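Dehydrogenase (Sinorhizobium meliloti, PDB 3UOE) probably acts as an oxidoreductase of the malate/L-lactate dehydrogenase (LDH2/MDH2) family, its substrate not established here. Local coordinates at residues Gly154-Ser163 and Lys284-Pro293; Ala175-Ala183 and Gly251-Leu259. All blocks are in the same frame, centred on the assembly; numbering follows the deposited sequence.

Contact 1. Residues Gly154-Ser163 and Lys284-Pro293; sequences GLIGIVMSTS and KGDLLILIDP
Ser161 and Asp286 face each other across a non-hydrogen-bonded antiparallel pair, their CA atoms 4.2 Å apart, and their side chains join where the backbones do not. With OG anti to the backbone N (chi1 -169°), the serine hydroxyl donates to Asp286 OD2 at 2.7 Å, meeting the carboxylate on its anti side. The same OD2 forms a longer salt bridge, its hydrogen bond weak, with Lys284 NZ, which also bonds to the carbonyl of Asn138, while a water donates to Ser161 OG. These two segments are neighbouring central strands of the mixed seven-stranded sheet, strand 285-291 lying between 129-137 and 156-161. Paired backbone bonds link Ile156 with Ile291, Ile158 with Ile289 and Met160 with Leu287. On the face of these residues, Ile156 CB lies 3.9 Å from Ile291 CB; its CG1 and then its CD1 each come to 4.1 Å from Pro293 CG, the two side chains sliding past each other in opposite directions. Met160, a selenomethionine, lies alongside Leu287, CE 3.6 Å from CD1. On the other face, Val159 CG2 meets Leu288 CD1 at 3.9 Å. Next to the Ser161-Asp286 pair, Gly285 N donates almost straight (179°) to Thr162 OG1, 3.1 Å away, and Thr162 N donates to Gly285 O.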
ATOM      1  N   GLY A 154      -7.251   2.542 -19.132  1.00 13.13           N
ATOM      2  CA  GLY A 154      -5.968   3.198 -19.287  1.00 10.91           C
ATOM      3  C   GLY A 154      -5.604   4.090 -18.116  1.00 11.18           C
ATOM      4  O   GLY A 154      -4.752   4.961 -18.240  1.00  9.67           O
ATOM      5  N   LEU A 155      -6.246   3.870 -16.972  1.00 10.96           N
ATOM      6  CA  LEU A 155      -5.934   4.639 -15.769  1.00 11.59           C
ATOM      7  C   LEU A 155      -5.222   3.809 -14.704  1.00  9.05           C
ATOM      8  O   LEU A 155      -5.317   2.588 -14.684  1.00  9.21           O
ATOM      9  CB  LEU A 155      -7.206   5.242 -15.180  1.00  9.46           C
ATOM     10  CG  LEU A 155      -7.978   6.179 -16.106  1.00 12.41           C
ATOM     11  CD1 LEU A 155      -9.395   6.411 -15.570  1.00 13.35           C
ATOM     12  CD2 LEU A 155      -7.221   7.498 -16.315  1.00  7.90           C
ATOM     13  N   ILE A 156      -4.502   4.488 -13.822  1.00 10.37           N
ATOM     14  CA  ILE A 156      -3.990   3.863 -12.607  1.00  7.98           C
ATOM     15  C   ILE A 156      -5.074   3.959 -11.545  1.00  8.01           C
ATOM     16  O   ILE A 156      -5.585   5.050 -11.272  1.00  8.10           O
ATOM     17  CB  ILE A 156      -2.738   4.588 -12.081  1.00  8.33           C
ATOM     18  CG1 ILE A 156      -1.523   4.267 -12.957  1.00  7.84           C
ATOM     19  CG2 ILE A 156      -2.494   4.234 -10.618  1.00  7.52           C
ATOM     20  CD1 ILE A 156      -0.423   5.361 -12.918  1.00  7.97           C
ATOM     21  N   GLY A 157      -5.438   2.818 -10.967  1.00  6.94           N
ATOM     22  CA  GLY A 157      -6.489   2.767  -9.968  1.00  6.34           C
ATOM     23  C   GLY A 157      -6.000   2.153  -8.670  1.00  8.01           C
ATOM     24  O   GLY A 157      -5.433   1.056  -8.667  1.00  8.46           O
ATOM     25  N   ILE A 158      -6.210   2.868  -7.569  1.00  6.72           N
ATOM     26  CA  ILE A 158      -5.828   2.397  -6.248  1.00  6.12           C
ATOM     27  C   ILE A 158      -7.074   2.355  -5.381  1.00  8.23           C
ATOM     28  O   ILE A 158      -7.799   3.353  -5.269  1.00  9.56           O
ATOM     29  CB  ILE A 158      -4.768   3.319  -5.629  1.00  9.07           C
ATOM     30  CG1 ILE A 158      -3.556   3.385  -6.562  1.00  6.74           C
ATOM     31  CG2 ILE A 158      -4.377   2.856  -4.213  1.00  7.57           C
ATOM     32  CD1 ILE A 158      -2.447   4.259  -6.062  1.00 12.63           C
ATOM     33  N   VAL A 159      -7.342   1.189  -4.794  1.00  6.73           N
ATOM     34  CA  VAL A 159      -8.597   0.967  -4.095  1.00  6.26           C
ATOM     35  C   VAL A 159      -8.363   0.382  -2.715  1.00  7.18           C
ATOM     36  O   VAL A 159      -7.509  -0.491  -2.541  1.00  7.30           O
ATOM     37  CB  VAL A 159      -9.508   0.027  -4.882  1.00  7.92           C
ATOM     38  CG1 VAL A 159     -10.962   0.257  -4.488  1.00  9.02           C
ATOM     39  CG2 VAL A 159      -9.315   0.237  -6.372  1.00  7.02           C
HETATM   40  N   MSE A 160      -9.119   0.881  -1.739  1.00  6.04           N
HETATM   41  CA  MSE A 160      -9.046   0.408  -0.357  1.00  6.88           C
HETATM   42  C   MSE A 160     -10.440   0.317   0.230  1.00  7.59           C
HETATM   43  O   MSE A 160     -11.340   1.072  -0.148  1.00  6.53           O
HETATM   44  CB  MSE A 160      -8.235   1.366   0.516  1.00  7.68           C
HETATM   45  CG  MSE A 160      -6.741   1.202   0.417  1.00  9.56           C
HETATM   46 SE   MSE A 160      -5.814   2.835   1.000  1.00 23.75          SE
HETATM   47  CE  MSE A 160      -6.755   3.180   2.669  1.00 19.06           C
ATOM     48  N   SER A 161     -10.610  -0.600   1.172  1.00  6.52           N
ATOM     49  CA  SER A 161     -11.875  -0.752   1.864  1.00  5.85           C
ATOM     50  C   SER A 161     -11.548  -1.320   3.230  1.00  8.06           C
ATOM     51  O   SER A 161     -10.616  -2.120   3.369  1.00  7.66           O
ATOM     52  CB  SER A 161     -12.787  -1.714   1.093  1.00  8.01           C
ATOM     53  OG  SER A 161     -14.119  -1.707   1.593  1.00  9.33           O
ATOM     54  N   THR A 162     -12.297  -0.893   4.239  1.00  6.27           N
ATOM     55  CA  THR A 162     -12.139  -1.424   5.584  1.00  6.40           C
ATOM     56  C   THR A 162     -13.282  -2.377   5.948  1.00  6.56           C
ATOM     57  O   THR A 162     -14.151  -2.673   5.117  1.00  6.24           O
ATOM     58  CB  THR A 162     -12.036  -0.297   6.621  1.00  6.72           C
ATOM     59  OG1 THR A 162     -13.217   0.517   6.568  1.00  6.76           O
ATOM     60  CG2 THR A 162     -10.789   0.554   6.362  1.00  4.98           C
ATOM     61  N   SER A 163     -13.287  -2.849   7.191  1.00  6.23           N
ATOM     62  CA  SER A 163     -14.236  -3.885   7.604  1.00  6.96           C
ATOM     63  C   SER A 163     -14.441  -3.924   9.111  1.00  6.04           C
ATOM     64  O   SER A 163     -13.896  -3.101   9.831  1.00  6.84           O
ATOM     65  CB  SER A 163     -13.715  -5.252   7.162  1.00  6.12           C
ATOM     66  OG  SER A 163     -12.688  -5.672   8.036  1.00  5.11           O
ATOM     67  N   LYS A 284     -18.351   0.953   7.390  1.00  5.80           N
ATOM     68  CA  LYS A 284     -16.959   0.918   6.969  1.00  5.42           C
ATOM     69  C   LYS A 284     -16.759   1.977   5.870  1.00  6.25           C
ATOM     70  O   LYS A 284     -17.721   2.642   5.457  1.00  6.79           O
ATOM     71  CB  LYS A 284     -16.585  -0.494   6.482  1.00  5.76           C
ATOM     72  CG  LYS A 284     -16.703  -0.725   4.984  1.00  7.42           C
ATOM     73  CD  LYS A 284     -18.109  -0.616   4.479  1.00  7.84           C
ATOM     74  CE  LYS A 284     -18.136  -0.228   2.992  1.00  9.40           C
ATOM     75  NZ  LYS A 284     -18.214  -1.403   2.114  1.00  8.69           N
ATOM     76  N   GLY A 285     -15.524   2.156   5.413  1.00  5.54           N
ATOM     77  CA  GLY A 285     -15.242   3.137   4.378  1.00  4.71           C
ATOM     78  C   GLY A 285     -14.477   2.540   3.211  1.00  6.74           C
ATOM     79  O   GLY A 285     -13.952   1.432   3.305  1.00  6.33           O
ATOM     80  N   ASP A 286     -14.424   3.282   2.106  1.00  7.55           N
ATOM     81  CA  ASP A 286     -13.691   2.876   0.910  1.00  6.31           C
ATOM     82  C   ASP A 286     -13.064   4.108   0.287  1.00  6.06           C
ATOM     83  O   ASP A 286     -13.621   5.198   0.362  1.00  5.23           O
ATOM     84  CB  ASP A 286     -14.606   2.214  -0.124  1.00  6.24           C
ATOM     85  CG  ASP A 286     -15.804   1.530   0.508  1.00  9.21           C
ATOM     86  OD1 ASP A 286     -16.781   2.237   0.830  1.00  8.90           O
ATOM     87  OD2 ASP A 286     -15.764   0.293   0.687  1.00  9.82           O
ATOM     88  N   LEU A 287     -11.899   3.908  -0.314  1.00  4.88           N
ATOM     89  CA  LEU A 287     -11.179   4.945  -1.007  1.00  5.18           C
ATOM     90  C   LEU A 287     -10.855   4.459  -2.408  1.00  7.23           C
ATOM     91  O   LEU A 287     -10.449   3.305  -2.603  1.00  6.91           O
ATOM     92  CB  LEU A 287      -9.876   5.285  -0.290  1.00  4.95           C
ATOM     93  CG  LEU A 287      -9.950   5.893   1.104  1.00  6.50           C
ATOM     94  CD1 LEU A 287      -8.545   6.089   1.693  1.00  4.40           C
ATOM     95  CD2 LEU A 287     -10.742   7.205   1.082  1.00  6.51           C
ATOM     96  N   LEU A 288     -11.048   5.352  -3.372  1.00  6.09           N
ATOM     97  CA  LEU A 288     -10.641   5.128  -4.744  1.00  6.97           C
ATOM     98  C   LEU A 288      -9.759   6.298  -5.181  1.00  7.00           C
ATOM     99  O   LEU A 288     -10.163   7.451  -5.113  1.00  6.79           O
ATOM    100  CB  LEU A 288     -11.864   5.022  -5.658  1.00  7.11           C
ATOM    101  CG  LEU A 288     -11.536   4.981  -7.155  1.00  7.74           C
ATOM    102  CD1 LEU A 288     -10.827   3.680  -7.525  1.00  6.62           C
ATOM    103  CD2 LEU A 288     -12.786   5.174  -8.000  1.00  8.22           C
ATOM    104  N   ILE A 289      -8.537   5.997  -5.596  1.00  7.32           N
ATOM    105  CA  ILE A 289      -7.655   7.018  -6.129  1.00  7.05           C
ATOM    106  C   ILE A 289      -7.366   6.701  -7.578  1.00  7.65           C
ATOM    107  O   ILE A 289      -6.867   5.621  -7.893  1.00  8.90           O
ATOM    108  CB  ILE A 289      -6.327   7.070  -5.379  1.00  9.47           C
ATOM    109  CG1 ILE A 289      -6.546   7.574  -3.959  1.00  9.14           C
ATOM    110  CG2 ILE A 289      -5.332   7.963  -6.118  1.00 10.75           C
ATOM    111  CD1 ILE A 289      -5.528   7.047  -2.982  1.00 12.57           C
ATOM    112  N   LEU A 290      -7.698   7.637  -8.458  1.00  7.88           N
ATOM    113  CA  LEU A 290      -7.394   7.494  -9.874  1.00  9.03           C
ATOM    114  C   LEU A 290      -6.267   8.436 -10.262  1.00  8.08           C
ATOM    115  O   LEU A 290      -6.148   9.540  -9.725  1.00  7.95           O
ATOM    116  CB  LEU A 290      -8.625   7.774 -10.735  1.00  7.87           C
ATOM    117  CG  LEU A 290      -9.778   6.781 -10.604  1.00  9.52           C
ATOM    118  CD1 LEU A 290     -10.998   7.313 -11.354  1.00 10.41           C
ATOM    119  CD2 LEU A 290      -9.361   5.400 -11.132  1.00  8.60           C
ATOM    120  N   ILE A 291      -5.439   7.983 -11.193  1.00  7.67           N
ATOM    121  CA  ILE A 291      -4.344   8.782 -11.713  1.00  9.43           C
ATOM    122  C   ILE A 291      -4.225   8.570 -13.215  1.00  9.87           C
ATOM    123  O   ILE A 291      -4.165   7.431 -13.688  1.00 10.27           O
ATOM    124  CB  ILE A 291      -3.009   8.388 -11.058  1.00  9.34           C
ATOM    125  CG1 ILE A 291      -3.153   8.355  -9.530  1.00  8.79           C
ATOM    126  CG2 ILE A 291      -1.892   9.323 -11.507  1.00  6.53           C
ATOM    127  CD1 ILE A 291      -1.845   8.045  -8.803  1.00  9.27           C
ATOM    128  N   ASP A 292      -4.184   9.670 -13.956  1.00  9.54           N
ATOM    129  CA  ASP A 292      -4.009   9.622 -15.403  1.00  9.37           C
ATOM    130  C   ASP A 292      -2.522   9.453 -15.717  1.00  9.65           C
ATOM    131  O   ASP A 292      -1.743  10.378 -15.533  1.00 11.35           O
ATOM    132  CB  ASP A 292      -4.554  10.917 -16.024  1.00  9.10           C
ATOM    133  CG  ASP A 292      -4.590  10.886 -17.550  1.00 10.79           C
ATOM    134  OD1 ASP A 292      -4.013   9.955 -18.162  1.00 11.53           O
ATOM    135  OD2 ASP A 292      -5.191  11.813 -18.141  1.00 11.50           O
ATOM    136  N   PRO A 293      -2.119   8.264 -16.190  1.00 10.61           N
ATOM    137  CA  PRO A 293      -0.702   8.071 -16.538  1.00 11.00           C
ATOM    138  C   PRO A 293      -0.208   9.112 -17.548  1.00 10.51           C
ATOM    139  O   PRO A 293       0.988   9.429 -17.554  1.00  9.79           O
ATOM    140  CB  PRO A 293      -0.680   6.672 -17.174  1.00  9.75           C
ATOM    141  CG  PRO A 293      -1.953   6.004 -16.686  1.00 10.32           C
ATOM    142  CD  PRO A 293      -2.950   7.108 -16.575  1.00  8.65           C
TER
HETATM  143  O   HOH W   1     -15.923  -3.606   1.361  1.00  7.46           O

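Contact 2. Residues Ala175-Ala183 and Gly251-Leu259; sequences ALIGTNPVA and GLGLAIELL
A buried polar junction between the loop leading into strand 182-186 and the side of helix 246-264 is built around Glu257 and Asn180. Glu257 OE1 accepts two hydrogen bonds: Gly178 N comes nearly along the C-O axis at 3.0 Å, and Asn180 ND2, also at 3.0 Å, arrives from above the carboxylate plane. The other carboxylate oxygen, OE2, is held by the backbone N of Ala269, so both oxygens of this acid are engaged. A second bond from Asn180 ND2 goes to Gly253 O at 2.8 Å; that carbonyl also takes the helical bond from Glu257 N, and the two donors reach it from opposite faces. Both acceptors lie close to the amide plane of Asn180, which fixes the amide's rotation although it stands 49° from the carboxylate. Ile177 CG2 lies against Glu257 OE1 at 3.6 Å, and Ile256 CG2 touches Asn180 CB at 3.7 Å. With its CG1 beside the backbone N (chi1 -66°), Ile256 extends CD1 to an apolar contact 4.1 Å from Val182 CB. Asn180 itself has positive phi (39°). The whole is a buried Asn-Glu hydrogen-bond network of the kind that ties a loop to the side of a helix lying on a sheet.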
ATOM      1  N   ALA A 175      -8.922  -8.718  18.069  1.00  9.35           N
ATOM      2  CA  ALA A 175      -9.418  -8.188  16.808  1.00  8.20           C
ATOM      3  C   ALA A 175      -9.658  -6.683  16.931  1.00  8.92           C
ATOM      4  O   ALA A 175     -10.546  -6.261  17.664  1.00  7.92           O
ATOM      5  CB  ALA A 175     -10.704  -8.895  16.426  1.00  7.45           C
ATOM      6  N   LEU A 176      -8.883  -5.878  16.203  1.00  9.45           N
ATOM      7  CA  LEU A 176      -8.960  -4.422  16.341  1.00  7.40           C
ATOM      8  C   LEU A 176      -8.826  -3.697  15.013  1.00  7.41           C
ATOM      9  O   LEU A 176      -9.064  -2.485  14.918  1.00  6.91           O
ATOM     10  CB  LEU A 176      -7.877  -3.933  17.300  1.00  7.55           C
ATOM     11  CG  LEU A 176      -8.079  -4.327  18.762  1.00 12.93           C
ATOM     12  CD1 LEU A 176      -6.788  -4.153  19.567  1.00  9.90           C
ATOM     13  CD2 LEU A 176      -9.235  -3.539  19.373  1.00 10.75           C
ATOM     14  N   ILE A 177      -8.445  -4.452  13.991  1.00  6.60           N
ATOM     15  CA  ILE A 177      -8.167  -3.903  12.671  1.00  6.09           C
ATOM     16  C   ILE A 177      -8.971  -4.706  11.646  1.00  7.35           C
ATOM     17  O   ILE A 177      -9.231  -5.899  11.850  1.00  6.94           O
ATOM     18  CB  ILE A 177      -6.643  -3.999  12.369  1.00  6.98           C
ATOM     19  CG1 ILE A 177      -5.839  -3.260  13.451  1.00  7.59           C
ATOM     20  CG2 ILE A 177      -6.302  -3.474  10.970  1.00  5.48           C
ATOM     21  CD1 ILE A 177      -4.359  -3.644  13.503  1.00  7.50           C
ATOM     22  N   GLY A 178      -9.371  -4.063  10.554  1.00  5.87           N
ATOM     23  CA  GLY A 178     -10.129  -4.748   9.520  1.00  5.88           C
ATOM     24  C   GLY A 178      -9.229  -5.586   8.627  1.00  7.09           C
ATOM     25  O   GLY A 178      -7.998  -5.511   8.739  1.00  6.34           O
ATOM     26  N   THR A 179      -9.828  -6.382   7.742  1.00  5.44           N
ATOM     27  CA  THR A 179      -9.042  -7.165   6.792  1.00  6.75           C
ATOM     28  C   THR A 179      -8.356  -6.266   5.762  1.00  6.13           C
ATOM     29  O   THR A 179      -7.372  -6.660   5.140  1.00  7.24           O
ATOM     30  CB  THR A 179      -9.890  -8.246   6.093  1.00  9.26           C
ATOM     31  OG1 THR A 179     -11.051  -7.645   5.514  1.00  8.20           O
ATOM     32  CG2 THR A 179     -10.320  -9.315   7.090  1.00  9.41           C
ATOM     33  N   ASN A 180      -8.903  -5.063   5.584  1.00  7.13           N
ATOM     34  CA  ASN A 180      -8.246  -3.946   4.879  1.00  6.50           C
ATOM     35  C   ASN A 180      -7.426  -4.279   3.644  1.00  8.23           C
ATOM     36  O   ASN A 180      -6.200  -4.134   3.643  1.00  8.18           O
ATOM     37  CB  ASN A 180      -7.386  -3.129   5.846  1.00  6.02           C
ATOM     38  CG  ASN A 180      -8.190  -2.582   7.001  1.00  6.42           C
ATOM     39  OD1 ASN A 180      -9.407  -2.789   7.071  1.00  5.85           O
ATOM     40  ND2 ASN A 180      -7.522  -1.879   7.915  1.00  6.12           N
ATOM     41  N   PRO A 181      -8.110  -4.696   2.576  1.00  7.41           N
ATOM     42  CA  PRO A 181      -7.447  -4.951   1.301  1.00  7.03           C
ATOM     43  C   PRO A 181      -7.074  -3.639   0.614  1.00  9.81           C
ATOM     44  O   PRO A 181      -7.739  -2.603   0.794  1.00  6.00           O
ATOM     45  CB  PRO A 181      -8.526  -5.653   0.466  1.00  7.15           C
ATOM     46  CG  PRO A 181      -9.798  -5.591   1.256  1.00  7.69           C
ATOM     47  CD  PRO A 181      -9.575  -4.761   2.481  1.00  6.54           C
ATOM     48  N   VAL A 182      -6.004  -3.695  -0.172  1.00  9.38           N
ATOM     49  CA  VAL A 182      -5.714  -2.651  -1.132  1.00  7.75           C
ATOM     50  C   VAL A 182      -5.517  -3.290  -2.501  1.00  8.63           C
ATOM     51  O   VAL A 182      -4.884  -4.332  -2.622  1.00  9.37           O
ATOM     52  CB  VAL A 182      -4.466  -1.858  -0.748  1.00  8.12           C
ATOM     53  CG1 VAL A 182      -3.278  -2.795  -0.562  1.00  9.57           C
ATOM     54  CG2 VAL A 182      -4.172  -0.812  -1.814  1.00  7.73           C
ATOM     55  N   ALA A 183      -6.085  -2.672  -3.530  1.00  8.91           N
ATOM     56  CA  ALA A 183      -5.884  -3.138  -4.898  1.00  6.94           C
ATOM     57  C   ALA A 183      -5.242  -2.048  -5.762  1.00  7.64           C
ATOM     58  O   ALA A 183      -5.560  -0.862  -5.630  1.00  6.90           O
ATOM     59  CB  ALA A 183      -7.199  -3.606  -5.499  1.00  6.38           C
ATOM     60  N   GLY A 251       1.698  -2.841   9.833  1.00  7.49           N
ATOM     61  CA  GLY A 251       1.889  -1.437   9.516  1.00  8.04           C
ATOM     62  C   GLY A 251       0.964  -1.003   8.387  1.00  7.36           C
ATOM     63  O   GLY A 251       0.291   0.019   8.472  1.00  5.85           O
ATOM     64  N   LEU A 252       0.907  -1.809   7.336  1.00  7.97           N
ATOM     65  CA  LEU A 252       0.135  -1.457   6.149  1.00  8.60           C
ATOM     66  C   LEU A 252      -1.371  -1.507   6.389  1.00  7.24           C
ATOM     67  O   LEU A 252      -2.101  -0.612   5.964  1.00  7.22           O
ATOM     68  CB  LEU A 252       0.505  -2.362   4.974  1.00  7.97           C
ATOM     69  CG  LEU A 252       0.022  -1.815   3.633  1.00 17.86           C
ATOM     70  CD1 LEU A 252       0.812  -0.552   3.256  1.00 17.94           C
ATOM     71  CD2 LEU A 252       0.116  -2.871   2.538  1.00 18.55           C
ATOM     72  N   GLY A 253      -1.831  -2.553   7.071  1.00  7.49           N
ATOM     73  CA  GLY A 253      -3.244  -2.694   7.390  1.00  6.16           C
ATOM     74  C   GLY A 253      -3.735  -1.519   8.214  1.00  6.47           C
ATOM     75  O   GLY A 253      -4.825  -0.997   7.971  1.00  5.68           O
ATOM     76  N   LEU A 254      -2.917  -1.111   9.183  1.00  5.44           N
ATOM     77  CA  LEU A 254      -3.228  -0.001  10.077  1.00  5.76           C
ATOM     78  C   LEU A 254      -3.224   1.338   9.343  1.00  6.19           C
ATOM     79  O   LEU A 254      -4.096   2.175   9.578  1.00  5.51           O
ATOM     80  CB  LEU A 254      -2.243   0.043  11.251  1.00  5.73           C
ATOM     81  CG  LEU A 254      -2.587   1.077  12.325  1.00  7.81           C
ATOM     82  CD1 LEU A 254      -3.992   0.822  12.874  1.00  6.29           C
ATOM     83  CD2 LEU A 254      -1.550   1.087  13.462  1.00  5.56           C
ATOM     84  N   ALA A 255      -2.246   1.537   8.458  1.00  5.18           N
ATOM     85  CA  ALA A 255      -2.239   2.717   7.600  1.00  5.80           C
ATOM     86  C   ALA A 255      -3.569   2.804   6.857  1.00  6.36           C
ATOM     87  O   ALA A 255      -4.237   3.835   6.878  1.00  5.73           O
ATOM     88  CB  ALA A 255      -1.073   2.677   6.614  1.00  4.52           C
ATOM     89  N   ILE A 256      -3.955   1.706   6.216  1.00  5.94           N
ATOM     90  CA  ILE A 256      -5.200   1.666   5.465  1.00  5.53           C
ATOM     91  C   ILE A 256      -6.374   2.056   6.359  1.00  6.33           C
ATOM     92  O   ILE A 256      -7.192   2.909   5.996  1.00  7.36           O
ATOM     93  CB  ILE A 256      -5.423   0.284   4.828  1.00  6.07           C
ATOM     94  CG1 ILE A 256      -4.347   0.025   3.772  1.00  5.97           C
ATOM     95  CG2 ILE A 256      -6.813   0.184   4.210  1.00  6.43           C
ATOM     96  CD1 ILE A 256      -4.282  -1.384   3.276  1.00  6.12           C
ATOM     97  N   GLU A 257      -6.434   1.446   7.537  1.00  6.11           N
ATOM     98  CA  GLU A 257      -7.482   1.735   8.513  1.00  6.11           C
ATOM     99  C   GLU A 257      -7.617   3.241   8.733  1.00  5.60           C
ATOM    100  O   GLU A 257      -8.712   3.802   8.683  1.00  5.88           O
ATOM    101  CB  GLU A 257      -7.138   1.058   9.847  1.00  5.52           C
ATOM    102  CG  GLU A 257      -8.236   1.140  10.891  1.00  5.19           C
ATOM    103  CD  GLU A 257      -9.317   0.107  10.640  1.00  7.69           C
ATOM    104  OE1 GLU A 257      -8.954  -1.075  10.431  1.00  6.56           O
ATOM    105  OE2 GLU A 257     -10.519   0.475  10.634  1.00  6.44           O
ATOM    106  N   LEU A 258      -6.482   3.885   8.975  1.00  5.14           N
ATOM    107  CA  LEU A 258      -6.446   5.293   9.354  1.00  6.22           C
ATOM    108  C   LEU A 258      -6.772   6.192   8.172  1.00  6.14           C
ATOM    109  O   LEU A 258      -7.518   7.151   8.316  1.00  5.57           O
ATOM    110  CB  LEU A 258      -5.067   5.649   9.928  1.00  5.57           C
ATOM    111  CG  LEU A 258      -4.609   4.786  11.109  1.00  5.48           C
ATOM    112  CD1 LEU A 258      -3.115   4.949  11.378  1.00  5.53           C
ATOM    113  CD2 LEU A 258      -5.424   5.109  12.358  1.00  6.96           C
ATOM    114  N   LEU A 259      -6.209   5.882   7.003  1.00  5.31           N
ATOM    115  CA  LEU A 259      -6.511   6.652   5.804  1.00  6.28           C
ATOM    116  C   LEU A 259      -8.002   6.588   5.488  1.00  5.94           C
ATOM    117  O   LEU A 259      -8.638   7.614   5.238  1.00  6.13           O
ATOM    118  CB  LEU A 259      -5.690   6.165   4.606  1.00  7.51           C
ATOM    119  CG  LEU A 259      -4.175   6.381   4.678  1.00  8.19           C
ATOM    120  CD1 LEU A 259      -3.455   5.451   3.712  1.00 10.41           C
ATOM    121  CD2 LEU A 259      -3.830   7.833   4.386  1.00  8.67           C
TER

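Contact 1 and contact 2 have centres about 14 Å apart and meet in one sheet, where strands 156-161 and 182-186 are neighbours: Val159 O lies 2.8 Å from Ala183 N, a probable hydrogen bond. Just past the end of strand 156-161, Ser163 OG is 3.0 Å from Thr179 N, linking the loops of the two contacts. Side chains join them too, since Val182 packs on Met160 and Asn180 on Thr162, while Ser161 O packs against Pro181 CD at 3.0 Å. Along the chain, contact 2 is nested inside the loop that contact 1 closes. Both reach the second subunit: Ile156 packs on Leu259 of the neighbouring subunit, and Leu259 in turn on that subunit's Ile156, so the sheet and helix 246-264 meet reciprocally at the dimer interface.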